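Local coordinates for Lactamase_B domain-containing protein (Bacillus lehensis G1, PDB 7EV5) that binds two zinc ions in a metallo-beta-lactamase fold, and probably acts as a hydrolase related to B3 beta-lactamases and glyoxalase II, at residues 50-55 / 74-79. Numbering follows the deposited sequence.
Sequences ILLTHA and VYLHTK. With ZN (zinc ion), chain B.
With CG of Leu51 and CG of Tyr75 each anti to its own carbonyl carbon (chi1 -61° and -73°), the two side chains run side by side, and Leu51 CD2 reaches Tyr75 CD2 at 3.5 Å. They sit on neighbouring parallel strands of the beta-alpha-beta unit 46-51, 63-70, 74-77 in the metallo-beta-lactamase fold, facing Leu116 of the second sheet. The strands pair through their backbones: Tyr75 N donates a hydrogen bond to Ile50 O (2.8 Å) and Leu52 N one to Tyr75 O (3.0 Å). On the other face Ile50 CD1 lies 3.9 Å from Val74 CG2, and helix 63-70 packs against both residues. Leu52 CD1 leans on Val74 CG1.

Past Leu52 the two segments separate; a water accepts from His77 N and lies within hydrogen-bonding distance of Leu52 O. Leu76 CD1 touches both Leu52 CB and Ala55 CB. The same loop, 52-55, carries His54 to a zinc that His56 and His131 also bind, with Asp150 completing the site. Thr53 OG1, itself hydrogen-bonded to Asp28, accepts from His54 ND1 (3.0 Å, 163°) in the ring plane, which fixes the ring's rotation and leaves the other nitrogen, NE2, to bind zinc at 2.1 Å.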
# COMPACT_ATOMS: atom_id res chain seq x y z
N ILE A 50 5.01 -8.63 -4.34
CA ILE A 50 4.44 -7.84 -3.26
C ILE A 50 4.87 -6.40 -3.48
O ILE A 50 6.08 -6.11 -3.55
CB ILE A 50 4.94 -8.32 -1.89
CG1 ILE A 50 4.47 -9.75 -1.63
CG2 ILE A 50 4.47 -7.37 -0.78
CD1 ILE A 50 5.23 -10.43 -0.52
N LEU A 51 3.90 -5.49 -3.60
CA LEU A 51 4.16 -4.07 -3.74
C LEU A 51 3.73 -3.40 -2.44
O LEU A 51 2.58 -3.54 -2.01
CB LEU A 51 3.38 -3.48 -4.91
CG LEU A 51 3.66 -4.03 -6.32
CD1 LEU A 51 2.99 -3.17 -7.37
CD2 LEU A 51 5.16 -4.18 -6.59
N LEU A 52 4.65 -2.69 -1.80
CA LEU A 52 4.35 -2.03 -0.54
C LEU A 52 4.14 -0.55 -0.78
O LEU A 52 5.01 0.13 -1.35
CB LEU A 52 5.49 -2.24 0.46
CG LEU A 52 5.73 -3.68 0.90
CD1 LEU A 52 6.90 -3.71 1.85
CD2 LEU A 52 4.47 -4.29 1.55
N THR A 53 3.00 -0.03 -0.32
CA THR A 53 2.83 1.41 -0.36
C THR A 53 3.78 2.09 0.61
O THR A 53 4.27 3.20 0.34
CB THR A 53 1.38 1.81 -0.04
OG1 THR A 53 1.05 1.45 1.32
CG2 THR A 53 0.41 1.15 -1.00
N HIS A 54 4.05 1.45 1.74
CA HIS A 54 4.97 1.93 2.76
C HIS A 54 5.21 0.79 3.74
O HIS A 54 4.59 -0.27 3.65
CB HIS A 54 4.50 3.24 3.44
CG HIS A 54 3.26 3.14 4.29
ND1 HIS A 54 2.04 2.69 3.81
CD2 HIS A 54 3.03 3.53 5.56
CE1 HIS A 54 1.13 2.79 4.76
NE2 HIS A 54 1.71 3.28 5.84
N ALA A 55 6.13 1.02 4.68
CA ALA A 55 6.64 -0.05 5.52
C ALA A 55 6.24 0.08 6.98
O ALA A 55 6.89 -0.50 7.85
CB ALA A 55 8.16 -0.20 5.38
N VAL A 74 9.68 -8.40 -3.26
CA VAL A 74 9.07 -7.33 -2.46
C VAL A 74 9.61 -6.00 -2.96
O VAL A 74 10.83 -5.80 -3.02
CB VAL A 74 9.40 -7.52 -0.97
CG1 VAL A 74 8.90 -6.31 -0.15
CG2 VAL A 74 8.82 -8.83 -0.46
N TYR A 75 8.70 -5.08 -3.29
CA TYR A 75 9.04 -3.73 -3.74
C TYR A 75 8.73 -2.71 -2.65
O TYR A 75 7.63 -2.74 -2.07
CB TYR A 75 8.23 -3.35 -4.98
CG TYR A 75 8.67 -4.04 -6.26
CD1 TYR A 75 9.28 -3.32 -7.28
CD2 TYR A 75 8.45 -5.40 -6.45
CE1 TYR A 75 9.67 -3.95 -8.46
CE2 TYR A 75 8.84 -6.03 -7.62
CZ TYR A 75 9.44 -5.30 -8.61
OH TYR A 75 9.81 -5.96 -9.77
N LEU A 76 9.66 -1.79 -2.39
CA LEU A 76 9.50 -0.77 -1.36
C LEU A 76 10.36 0.43 -1.73
O LEU A 76 11.44 0.27 -2.32
CB LEU A 76 9.95 -1.33 -0.00
CG LEU A 76 9.96 -0.37 1.19
CD1 LEU A 76 8.56 0.10 1.56
CD2 LEU A 76 10.59 -1.07 2.39
N HIS A 77 9.90 1.63 -1.38
CA HIS A 77 10.69 2.83 -1.63
C HIS A 77 11.95 2.85 -0.77
O HIS A 77 11.93 2.52 0.42
CB HIS A 77 9.87 4.09 -1.36
CG HIS A 77 10.47 5.32 -1.97
ND1 HIS A 77 11.52 6.00 -1.38
CD2 HIS A 77 10.22 5.94 -3.14
CE1 HIS A 77 11.87 7.02 -2.16
NE2 HIS A 77 11.10 6.99 -3.24
N THR A 78 13.06 3.26 -1.39
CA THR A 78 14.36 3.27 -0.72
C THR A 78 14.36 4.09 0.56
O THR A 78 15.13 3.79 1.49
CB THR A 78 15.45 3.74 -1.70
OG1 THR A 78 16.74 3.39 -1.18
CG2 THR A 78 15.39 5.25 -1.93
N LYS A 79 13.52 5.12 0.66
CA LYS A 79 13.54 5.94 1.86
C LYS A 79 13.11 5.16 3.10
O LYS A 79 13.42 5.59 4.22
CB LYS A 79 12.70 7.19 1.68
CG LYS A 79 13.39 8.27 0.85
CD LYS A 79 12.38 9.31 0.39
CE LYS A 79 13.02 10.34 -0.53
NZ LYS A 79 14.29 10.87 0.04
ZN ZN B . 0.96 3.89 7.67
O HOH W 1 7.08 2.12 -0.79
O HOH W 2 -0.09 2.65 8.72